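Local coordinates for probable conserved lipoprotein LPPA (Mycobacterium tuberculosis, PDB 2V7S) that is of unknown function but, as a putative lipoprotein of pathogenic mycobacteria, is probably anchored to the cell membrane through a lipid, at residues A[111-122]-A[179-190]; A[72-81]-A[130-141]. All coordinates share one frame; numbering follows the deposited sequence.

Contact 1 of 2, residues A[111-122]-A[179-190]; sequences IARRPIANSVMF and ATLNITGDCFLL
Val-120 and Leu-181 form an antiparallel hydrogen-bonded pair, Val-120 N giving to Leu-181 O at 3.2 Å and Leu-181 N returning to Val-120 O; strands 120-122 and 179-184 run at 158° with their axes 4.8 Å apart. Farther along, Arg-113 and Phe-188 make a second hydrogen-bonded pair in a separate ladder. Between the two, the register slips by one residue on each side of the single bridge Ile-116 to Thr-184, which is flanked by Gly-185 N to Pro-115 O (2.7 Å) and Ala-117 N to Ile-183 O.

On the face they share, the side chains of Val-120 and Leu-181 run alongside one another with their CB atoms in contact. The Phe-122 ring brings CE1 to 3.9 Å from Leu-181 CB, and Val-120 CG1 of its own strand stands over one face of that ring. This face of the six-stranded antiparallel sheet is covered by helix 59-80, whose Ile-73 and Leu-66 touch Leu-181 and Ile-183. The other ladder belongs to a three-stranded sheet, so the paired segments carry the chain from one sheet to the next.

Where one ladder gives way to the other, the Arg-114 chain bends at chi3 (69°), and its NE gives Gly-185 O a bent hydrogen bond of 2.9 Å, the oxygen lying out of the guanidinium plane. Thr-184 CG2 sits 3.6 Å above the centre of one face of that plane, while Arg-114 NH2 bonds Gly-168 O. Pro-115 CD meets Phe-188 CD1 at 3.7 Å, the proline set across the phenylalanine side chain. With SG anti to the backbone N (chi1 -179°), Cys-187 places its sulfur 3.4 Å from Ala-112 CB, and the same sulfur forms the disulfide with Cys-104.

Contact 2 of 2, residues A[72-81]-A[130-141]; sequences IIADRVSAAI and DFKIAANIVREE
Arg-76 starts with CG beside its backbone N and bends at chi3 (66°), which turns its guanidinium to the carboxylates of Glu-140 and Glu-141. Glu-140 reaches it with a chain extended beyond CG, whereas Glu-141 folds at chi2 (-66°) and runs head-on toward the arginine chain. NH1 and NH2 of Arg-76 both grip Glu-140 OE1, at 3.0 and 2.9 Å, nearly along its C-O axis and with the two flat groups almost coplanar. Arg-76 NH2 also bonds Glu-141 OE2 at 2.9 Å, on the anti side of a carboxylate turned 77° from the guanidinium.

Next to this network Ile-137 is a knob in a hole formed by Ile-73, Arg-76, Val-77 and Ala-80. Its CD1 stands 3.8 Å from Ala-80 CB. Val-77 CG1 meets Ala-134 CB at 3.8 Å. The short segments 72-80 and 130-141 run roughly antiparallel, their axes 9.4 Å apart. Just past the first helix, Ile-81 CD1 lies 3.5 Å from Asp-130 O, and Ile-81 CG2 leans on the Asp-130 carboxylate.

Since Lys-144 pairs with Glu-141 OE1, two cationic groups probably balance the two carboxylates, and the three bonds from Arg-76 would fix the rotation of its guanidinium, with the Ile-137 CG2 methyl over one face, offset toward the rim.

The centre of contact 1 lies about 3 Å from the centre of the chain and that of contact 2 about 17 Å from it, with about 18 Å between the two contact centres. Their segments alternate along the sequence, in the order 72-81, 111-122, 130-141, 179-190, and strand 120-122 is followed directly by helix 128-143. The two meet where helix 59-80 rests on the six-stranded sheet: Leu-181 CD2 is 3.5 Å from Ile-73 CG2, and Phe-122 CE2 is 3.9 Å from Val-77 CG1. Ile-73 thus serves both the helix pair and the strand it packs on. This interleaving joins two helices to the antiparallel six-stranded sheet, an alpha+beta architecture.

Contact 1 of 2, residues A[111-122]-A[179-190]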
loop_
_atom_site.group_PDB
_atom_site.type_symbol
_atom_site.label_atom_id
_atom_site.label_comp_id
_atom_site.label_asym_id
_atom_site.label_seq_id
_atom_site.Cartn_x
_atom_site.Cartn_y
_atom_site.Cartn_z
ATOM N N ILE A 111 0.998 -13.966 6.613
ATOM C CA ILE A 111 2.350 -13.547 6.252
ATOM C C ILE A 111 3.200 -13.161 7.461
ATOM O O ILE A 111 4.341 -13.584 7.570
ATOM C CB ILE A 111 2.295 -12.351 5.267
ATOM C CG1 ILE A 111 1.606 -12.790 3.969
ATOM C CG2 ILE A 111 3.700 -11.801 4.983
ATOM C CD1 ILE A 111 1.016 -11.649 3.158
ATOM N N ALA A 112 2.665 -12.280 8.307
ATOM C CA ALA A 112 3.400 -11.769 9.453
ATOM C C ALA A 112 2.414 -11.496 10.599
ATOM O O ALA A 112 1.242 -11.255 10.341
ATOM C CB ALA A 112 4.110 -10.507 9.104
ATOM N N ARG A 113 2.889 -11.605 11.837
ATOM C CA ARG A 113 2.077 -11.305 13.039
ATOM C C ARG A 113 2.977 -10.652 14.059
ATOM O O ARG A 113 4.211 -10.775 13.985
ATOM C CB ARG A 113 1.469 -12.580 13.642
ATOM C CG ARG A 113 0.409 -13.228 12.757
ATOM C CD ARG A 113 -0.026 -14.592 13.284
ATOM N NE ARG A 113 -0.724 -15.331 12.242
ATOM C CZ ARG A 113 -1.587 -16.322 12.451
ATOM N NH1 ARG A 113 -1.887 -16.707 13.695
ATOM N NH2 ARG A 113 -2.178 -16.912 11.413
ATOM N N ARG A 114 2.345 -9.983 15.026
ATOM C CA ARG A 114 3.043 -9.394 16.153
ATOM C C ARG A 114 2.899 -10.401 17.307
ATOM O O ARG A 114 1.751 -10.782 17.663
ATOM C CB ARG A 114 2.376 -8.050 16.516
ATOM C CG ARG A 114 2.501 -6.956 15.419
ATOM C CD ARG A 114 1.773 -5.666 15.896
ATOM N NE ARG A 114 2.462 -4.996 17.021
ATOM C CZ ARG A 114 1.855 -4.233 17.948
ATOM N NH1 ARG A 114 0.535 -4.036 17.915
ATOM N NH2 ARG A 114 2.557 -3.671 18.939
ATOM N N PRO A 115 4.042 -10.882 17.862
ATOM C CA PRO A 115 3.930 -11.853 18.958
ATOM C C PRO A 115 3.329 -11.226 20.206
ATOM O O PRO A 115 3.504 -10.036 20.438
ATOM C CB PRO A 115 5.366 -12.273 19.226
ATOM C CG PRO A 115 6.244 -11.240 18.580
ATOM C CD PRO A 115 5.443 -10.595 17.491
ATOM N N ILE A 116 2.604 -12.045 20.969
ATOM C CA ILE A 116 2.079 -11.658 22.265
ATOM C C ILE A 116 2.690 -12.665 23.234
ATOM O O ILE A 116 2.558 -13.905 23.081
ATOM C CB ILE A 116 0.543 -11.770 22.302
ATOM C CG1 ILE A 116 -0.126 -10.795 21.301
ATOM C CG2 ILE A 116 0.021 -11.604 23.764
ATOM C CD1 ILE A 116 -1.629 -11.058 21.134
ATOM N N ALA A 117 3.416 -12.151 24.203
ATOM C CA ALA A 117 4.051 -13.028 25.188
ATOM C C ALA A 117 2.945 -13.753 26.024
ATOM O O ALA A 117 1.846 -13.177 26.257
ATOM C CB ALA A 117 4.974 -12.187 26.049
ATOM N N ASN A 118 3.176 -15.005 26.458
ATOM C CA ASN A 118 2.186 -15.642 27.356
ATOM C C ASN A 118 1.855 -14.630 28.464
ATOM O O ASN A 118 2.775 -14.077 29.080
ATOM C CB ASN A 118 2.730 -16.927 27.987
ATOM C CG ASN A 118 3.041 -18.016 26.968
ATOM O OD1 ASN A 118 2.821 -17.872 25.773
ATOM N ND2 ASN A 118 3.579 -19.110 27.451
ATOM N N SER A 119 0.564 -14.383 28.682
ATOM C CA SER A 119 0.087 -13.480 29.733
ATOM C C SER A 119 0.551 -13.918 31.140
ATOM O O SER A 119 0.530 -15.093 31.474
ATOM C CB SER A 119 -1.439 -13.400 29.745
ATOM O OG SER A 119 -1.948 -13.111 28.443
ATOM N N VAL A 120 0.960 -12.938 31.937
ATOM C CA VAL A 120 1.458 -13.143 33.282
ATOM C C VAL A 120 0.369 -12.629 34.224
ATOM O O VAL A 120 -0.138 -11.521 34.013
ATOM C CB VAL A 120 2.768 -12.378 33.518
ATOM C CG1 VAL A 120 3.039 -12.237 35.028
ATOM C CG2 VAL A 120 3.982 -13.100 32.829
HETATM N N MSE A 121 -0.007 -13.441 35.226
HETATM C CA MSE A 121 -0.962 -13.026 36.262
HETATM C C MSE A 121 -0.249 -12.931 37.618
HETATM O O MSE A 121 0.342 -13.926 38.057
HETATM C CB MSE A 121 -2.022 -14.108 36.404
HETATM C CG MSE A 121 -2.999 -13.839 37.543
HETATM SE SE MSE A 121 -4.277 -12.505 36.956
HETATM C CE MSE A 121 -5.213 -13.651 35.614
ATOM N N PHE A 122 -0.339 -11.793 38.315
ATOM C CA PHE A 122 0.334 -11.687 39.629
ATOM C C PHE A 122 -0.636 -12.174 40.717
ATOM O O PHE A 122 -1.838 -12.134 40.524
ATOM C CB PHE A 122 0.842 -10.262 39.917
ATOM C CG PHE A 122 1.985 -9.839 39.006
ATOM C CD1 PHE A 122 1.726 -9.100 37.857
ATOM C CD2 PHE A 122 3.297 -10.191 39.309
ATOM C CE1 PHE A 122 2.780 -8.721 36.994
ATOM C CE2 PHE A 122 4.376 -9.838 38.434
ATOM C CZ PHE A 122 4.075 -9.069 37.288
ATOM N N ALA A 179 -3.783 -7.915 38.930
ATOM C CA ALA A 179 -2.719 -7.365 38.123
ATOM C C ALA A 179 -2.148 -8.330 37.085
ATOM O O ALA A 179 -1.916 -9.505 37.377
ATOM C CB ALA A 179 -1.600 -6.824 39.007
ATOM N N THR A 180 -1.924 -7.818 35.872
ATOM C CA THR A 180 -1.363 -8.631 34.803
ATOM C C THR A 180 -0.204 -7.885 34.178
ATOM O O THR A 180 -0.104 -6.666 34.299
ATOM C CB THR A 180 -2.434 -8.934 33.713
ATOM O OG1 THR A 180 -2.976 -7.697 33.206
ATOM C CG2 THR A 180 -3.576 -9.785 34.292
ATOM N N LEU A 181 0.676 -8.635 33.520
ATOM C CA LEU A 181 1.661 -8.094 32.636
ATOM C C LEU A 181 1.418 -8.664 31.229
ATOM O O LEU A 181 1.316 -9.909 31.044
ATOM C CB LEU A 181 3.085 -8.515 33.137
ATOM C CG LEU A 181 4.265 -8.318 32.201
ATOM C CD1 LEU A 181 4.491 -6.810 31.954
ATOM C CD2 LEU A 181 5.579 -8.977 32.741
ATOM N N ASN A 182 1.370 -7.767 30.226
ATOM C CA ASN A 182 1.281 -8.225 28.855
ATOM C C ASN A 182 2.331 -7.554 27.996
ATOM O O ASN A 182 2.772 -6.459 28.316
ATOM C CB ASN A 182 -0.101 -7.973 28.296
ATOM C CG ASN A 182 -1.091 -8.989 28.781
ATOM O OD1 ASN A 182 -1.140 -10.113 28.259
ATOM N ND2 ASN A 182 -1.884 -8.618 29.788
ATOM N N ILE A 183 2.742 -8.255 26.944
ATOM C CA ILE A 183 3.726 -7.720 26.030
ATOM C C ILE A 183 3.328 -8.118 24.624
ATOM O O ILE A 183 3.058 -9.313 24.358
ATOM C CB ILE A 183 5.165 -8.282 26.316
ATOM C CG1 ILE A 183 5.571 -8.151 27.798
ATOM C CG2 ILE A 183 6.223 -7.596 25.400
ATOM C CD1 ILE A 183 6.842 -8.913 28.140
ATOM N N THR A 184 3.356 -7.145 23.724
ATOM C CA THR A 184 3.163 -7.411 22.315
ATOM C C THR A 184 4.410 -6.920 21.614
ATOM O O THR A 184 4.954 -5.860 21.959
ATOM C CB THR A 184 1.931 -6.647 21.788
ATOM O OG1 THR A 184 0.798 -7.080 22.537
ATOM C CG2 THR A 184 1.668 -6.968 20.319
ATOM N N GLY A 185 4.870 -7.691 20.647
ATOM C CA GLY A 185 6.104 -7.314 19.950
ATOM C C GLY A 185 5.846 -6.615 18.632
ATOM O O GLY A 185 4.720 -6.337 18.243
ATOM N N ASP A 186 6.942 -6.309 17.947
ATOM C CA ASP A 186 6.904 -5.754 16.635
ATOM C C ASP A 186 6.411 -6.862 15.689
ATOM O O ASP A 186 6.226 -8.000 16.127
ATOM C CB ASP A 186 8.331 -5.303 16.295
ATOM C CG ASP A 186 8.417 -4.507 15.019
ATOM O OD1 ASP A 186 7.403 -3.998 14.549
ATOM O OD2 ASP A 186 9.536 -4.356 14.512
ATOM N N CYS A 187 6.201 -6.511 14.414
ATOM C CA CYS A 187 5.727 -7.411 13.382
ATOM C C CYS A 187 6.889 -8.301 12.920
ATOM O O CYS A 187 8.010 -7.798 12.717
ATOM C CB CYS A 187 5.148 -6.583 12.190
ATOM S SG CYS A 187 4.491 -7.615 10.854
ATOM N N PHE A 188 6.655 -9.611 12.797
ATOM C CA PHE A 188 7.701 -10.530 12.267
ATOM C C PHE A 188 7.028 -11.437 11.272
ATOM O O PHE A 188 5.906 -11.804 11.477
ATOM C CB PHE A 188 8.320 -11.435 13.368
ATOM C CG PHE A 188 9.124 -10.689 14.408
ATOM C CD1 PHE A 188 8.475 -9.992 15.433
ATOM C CD2 PHE A 188 10.523 -10.666 14.359
ATOM C CE1 PHE A 188 9.208 -9.255 16.392
ATOM C CE2 PHE A 188 11.279 -9.955 15.342
ATOM C CZ PHE A 188 10.587 -9.253 16.366
ATOM N N LEU A 189 7.733 -11.786 10.201
ATOM C CA LEU A 189 7.295 -12.809 9.261
ATOM C C LEU A 189 7.182 -14.149 9.954
ATOM O O LEU A 189 8.039 -14.526 10.758
ATOM C CB LEU A 189 8.333 -12.934 8.112
ATOM C CG LEU A 189 8.685 -11.704 7.256
ATOM C CD1 LEU A 189 9.728 -12.019 6.169
ATOM C CD2 LEU A 189 7.379 -11.240 6.579
ATOM N N LEU A 190 6.139 -14.901 9.612
ATOM C CA LEU A 190 6.034 -16.273 10.043
ATOM C C LEU A 190 7.205 -17.098 9.484
ATOM O O LEU A 190 7.677 -16.822 8.388
ATOM C CB LEU A 190 4.706 -16.840 9.503
ATOM C CG LEU A 190 3.419 -16.086 9.908
ATOM C CD1 LEU A 190 2.178 -16.687 9.221
ATOM C CD2 LEU A 190 3.226 -16.110 11.433
HETATM O O HOH W 1 1.268 -10.864 26.819
HETATM O O HOH W 2 3.286 -11.189 29.453
HETATM O O HOH W 3 -3.120 -9.369 41.077
#

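Contact 2 of 2, residues A[72-81]-A[130-141]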
loop_
_atom_site.group_PDB
_atom_site.type_symbol
_atom_site.label_atom_id
_atom_site.label_comp_id
_atom_site.label_asym_id
_atom_site.label_seq_id
_atom_site.Cartn_x
_atom_site.Cartn_y
_atom_site.Cartn_z
ATOM N N ILE A 72 11.281 -12.983 32.897
ATOM C CA ILE A 72 12.336 -12.193 33.528
ATOM C C ILE A 72 11.751 -11.035 34.337
ATOM O O ILE A 72 12.190 -10.779 35.485
ATOM C CB ILE A 72 13.343 -11.681 32.482
ATOM C CG1 ILE A 72 14.224 -12.852 32.021
ATOM C CG2 ILE A 72 14.261 -10.542 33.056
ATOM C CD1 ILE A 72 14.981 -12.552 30.726
ATOM N N ILE A 73 10.821 -10.306 33.726
ATOM C CA ILE A 73 10.193 -9.158 34.394
ATOM C C ILE A 73 9.435 -9.637 35.649
ATOM O O ILE A 73 9.564 -9.047 36.728
ATOM C CB ILE A 73 9.223 -8.392 33.441
ATOM C CG1 ILE A 73 10.017 -7.623 32.359
ATOM C CG2 ILE A 73 8.315 -7.382 34.253
ATOM C CD1 ILE A 73 9.178 -7.227 31.135
ATOM N N ALA A 74 8.606 -10.663 35.468
ATOM C CA ALA A 74 7.759 -11.177 36.545
ATOM C C ALA A 74 8.632 -11.656 37.713
ATOM O O ALA A 74 8.302 -11.398 38.869
ATOM C CB ALA A 74 6.863 -12.311 36.001
ATOM N N ASP A 75 9.729 -12.351 37.412
ATOM C CA ASP A 75 10.676 -12.832 38.438
ATOM C C ASP A 75 11.334 -11.696 39.207
ATOM O O ASP A 75 11.375 -11.736 40.421
ATOM C CB ASP A 75 11.760 -13.755 37.852
ATOM C CG ASP A 75 11.268 -15.176 37.697
ATOM O OD1 ASP A 75 10.332 -15.553 38.414
ATOM O OD2 ASP A 75 11.810 -15.928 36.883
ATOM N N ARG A 76 11.809 -10.694 38.500
ATOM C CA ARG A 76 12.442 -9.514 39.080
ATOM C C ARG A 76 11.391 -8.735 39.919
ATOM O O ARG A 76 11.686 -8.236 41.003
ATOM C CB ARG A 76 12.980 -8.624 37.938
ATOM C CG ARG A 76 14.303 -9.125 37.230
ATOM C CD ARG A 76 14.857 -8.009 36.349
ATOM N NE ARG A 76 15.272 -6.933 37.252
ATOM C CZ ARG A 76 15.451 -5.662 36.934
ATOM N NH1 ARG A 76 15.815 -4.811 37.885
ATOM N NH2 ARG A 76 15.275 -5.240 35.693
ATOM N N VAL A 77 10.160 -8.669 39.414
ATOM C CA VAL A 77 9.088 -7.978 40.151
ATOM C C VAL A 77 8.806 -8.696 41.459
ATOM O O VAL A 77 8.767 -8.076 42.521
ATOM C CB VAL A 77 7.790 -7.783 39.315
ATOM C CG1 VAL A 77 6.653 -7.296 40.220
ATOM C CG2 VAL A 77 8.043 -6.756 38.216
ATOM N N SER A 78 8.625 -10.004 41.379
ATOM C CA SER A 78 8.377 -10.839 42.557
ATOM C C SER A 78 9.541 -10.805 43.547
ATOM O O SER A 78 9.325 -10.869 44.765
ATOM C CB SER A 78 8.095 -12.270 42.127
ATOM O OG SER A 78 6.868 -12.316 41.414
ATOM N N ALA A 79 10.767 -10.681 43.047
ATOM C CA ALA A 79 11.927 -10.618 43.937
ATOM C C ALA A 79 12.128 -9.231 44.579
ATOM O O ALA A 79 12.746 -9.106 45.642
ATOM C CB ALA A 79 13.172 -11.091 43.234
ATOM N N ALA A 80 11.579 -8.193 43.957
ATOM C CA ALA A 80 11.699 -6.836 44.481
ATOM C C ALA A 80 10.600 -6.569 45.516
ATOM O O ALA A 80 10.757 -5.706 46.389
ATOM C CB ALA A 80 11.643 -5.807 43.328
ATOM N N ILE A 81 9.497 -7.312 45.414
ATOM C CA ILE A 81 8.281 -7.037 46.205
ATOM C C ILE A 81 7.839 -8.198 47.122
ATOM O O ILE A 81 7.418 -9.258 46.620
ATOM C CB ILE A 81 7.092 -6.534 45.315
ATOM C CG1 ILE A 81 7.468 -5.208 44.632
ATOM C CG2 ILE A 81 5.822 -6.360 46.157
ATOM C CD1 ILE A 81 6.816 -5.027 43.258
ATOM N N ASP A 130 4.580 -0.168 45.577
ATOM C CA ASP A 130 5.035 -1.376 44.919
ATOM C C ASP A 130 4.800 -1.315 43.412
ATOM O O ASP A 130 5.580 -1.857 42.636
ATOM C CB ASP A 130 4.445 -2.630 45.576
ATOM C CG ASP A 130 4.997 -2.856 46.998
ATOM O OD1 ASP A 130 6.113 -2.359 47.293
ATOM O OD2 ASP A 130 4.316 -3.490 47.831
ATOM N N PHE A 131 3.731 -0.652 43.007
ATOM C CA PHE A 131 3.442 -0.496 41.589
ATOM C C PHE A 131 4.543 0.304 40.871
ATOM O O PHE A 131 4.969 -0.088 39.791
ATOM C CB PHE A 131 2.064 0.112 41.339
ATOM C CG PHE A 131 1.600 -0.023 39.889
ATOM C CD1 PHE A 131 1.681 1.053 39.018
ATOM C CD2 PHE A 131 1.078 -1.241 39.419
ATOM C CE1 PHE A 131 1.269 0.935 37.673
ATOM C CE2 PHE A 131 0.656 -1.378 38.074
ATOM C CZ PHE A 131 0.750 -0.293 37.206
ATOM N N LYS A 132 4.999 1.394 41.486
ATOM C CA LYS A 132 6.092 2.188 40.925
ATOM C C LYS A 132 7.349 1.338 40.811
ATOM O O LYS A 132 8.067 1.428 39.824
ATOM C CB LYS A 132 6.391 3.440 41.768
ATOM C CG LYS A 132 5.205 4.361 42.048
ATOM C CD LYS A 132 5.683 5.718 42.642
ATOM C CE LYS A 132 4.843 6.187 43.860
ATOM N NZ LYS A 132 3.638 7.061 43.589
ATOM N N ILE A 133 7.630 0.513 41.817
ATOM C CA ILE A 133 8.773 -0.393 41.727
ATOM C C ILE A 133 8.647 -1.360 40.545
ATOM O O ILE A 133 9.582 -1.542 39.740
ATOM C CB ILE A 133 9.034 -1.136 43.069
ATOM C CG1 ILE A 133 9.609 -0.175 44.114
ATOM C CG2 ILE A 133 9.977 -2.342 42.856
ATOM C CD1 ILE A 133 9.217 -0.521 45.546
ATOM N N ALA A 134 7.484 -1.991 40.418
ATOM C CA ALA A 134 7.296 -2.967 39.345
ATOM C C ALA A 134 7.377 -2.257 37.982
ATOM O O ALA A 134 7.944 -2.806 37.024
ATOM C CB ALA A 134 5.959 -3.650 39.501
ATOM N N ALA A 135 6.767 -1.071 37.893
ATOM C CA ALA A 135 6.757 -0.280 36.646
ATOM C C ALA A 135 8.202 0.107 36.203
ATOM O O ALA A 135 8.506 0.162 35.009
ATOM C CB ALA A 135 5.896 0.985 36.821
ATOM N N ASN A 136 9.062 0.404 37.184
ATOM C CA ASN A 136 10.466 0.692 36.910
ATOM C C ASN A 136 11.178 -0.533 36.333
ATOM O O ASN A 136 12.024 -0.428 35.449
ATOM C CB ASN A 136 11.199 1.161 38.164
ATOM C CG ASN A 136 12.601 1.643 37.848
ATOM O OD1 ASN A 136 12.773 2.537 37.018
ATOM N ND2 ASN A 136 13.618 1.010 38.457
ATOM N N ILE A 137 10.827 -1.699 36.836
ATOM C CA ILE A 137 11.402 -2.920 36.301
ATOM C C ILE A 137 10.923 -3.148 34.867
ATOM O O ILE A 137 11.727 -3.469 33.993
ATOM C CB ILE A 137 11.106 -4.141 37.217
ATOM C CG1 ILE A 137 11.870 -4.000 38.533
ATOM C CG2 ILE A 137 11.505 -5.443 36.525
ATOM C CD1 ILE A 137 11.200 -4.766 39.719
ATOM N N VAL A 138 9.626 -2.946 34.623
ATOM C CA VAL A 138 9.081 -3.059 33.247
ATOM C C VAL A 138 9.809 -2.074 32.335
ATOM O O VAL A 138 10.236 -2.429 31.227
ATOM C CB VAL A 138 7.530 -2.822 33.171
ATOM C CG1 VAL A 138 7.029 -2.876 31.733
ATOM C CG2 VAL A 138 6.755 -3.848 34.003
ATOM N N ARG A 139 9.965 -0.832 32.811
ATOM C CA ARG A 139 10.677 0.179 32.047
ATOM C C ARG A 139 12.085 -0.246 31.677
ATOM O O ARG A 139 12.477 -0.081 30.534
ATOM C CB ARG A 139 10.719 1.506 32.801
ATOM C CG ARG A 139 11.367 2.645 32.010
ATOM C CD ARG A 139 11.607 3.862 32.883
ATOM N NE ARG A 139 12.629 3.617 33.894
ATOM C CZ ARG A 139 13.930 3.498 33.631
ATOM N NH1 ARG A 139 14.784 3.288 34.624
ATOM N NH2 ARG A 139 14.378 3.573 32.375
ATOM N N GLU A 140 12.837 -0.775 32.639
ATOM C CA GLU A 140 14.202 -1.233 32.379
ATOM C C GLU A 140 14.267 -2.300 31.305
ATOM O O GLU A 140 15.139 -2.239 30.425
ATOM C CB GLU A 140 14.848 -1.744 33.656
ATOM C CG GLU A 140 15.277 -0.639 34.607
ATOM C CD GLU A 140 15.824 -1.177 35.899
ATOM O OE1 GLU A 140 15.823 -2.420 36.086
ATOM O OE2 GLU A 140 16.268 -0.358 36.725
ATOM N N GLU A 141 13.337 -3.259 31.346
ATOM C CA GLU A 141 13.368 -4.368 30.381
ATOM C C GLU A 141 12.844 -3.926 29.030
ATOM O O GLU A 141 13.432 -4.268 27.993
ATOM C CB GLU A 141 12.604 -5.594 30.900
ATOM C CG GLU A 141 13.133 -6.139 32.266
ATOM C CD GLU A 141 14.553 -6.723 32.214
ATOM O OE1 GLU A 141 15.020 -7.104 31.130
ATOM O OE2 GLU A 141 15.200 -6.841 33.280
#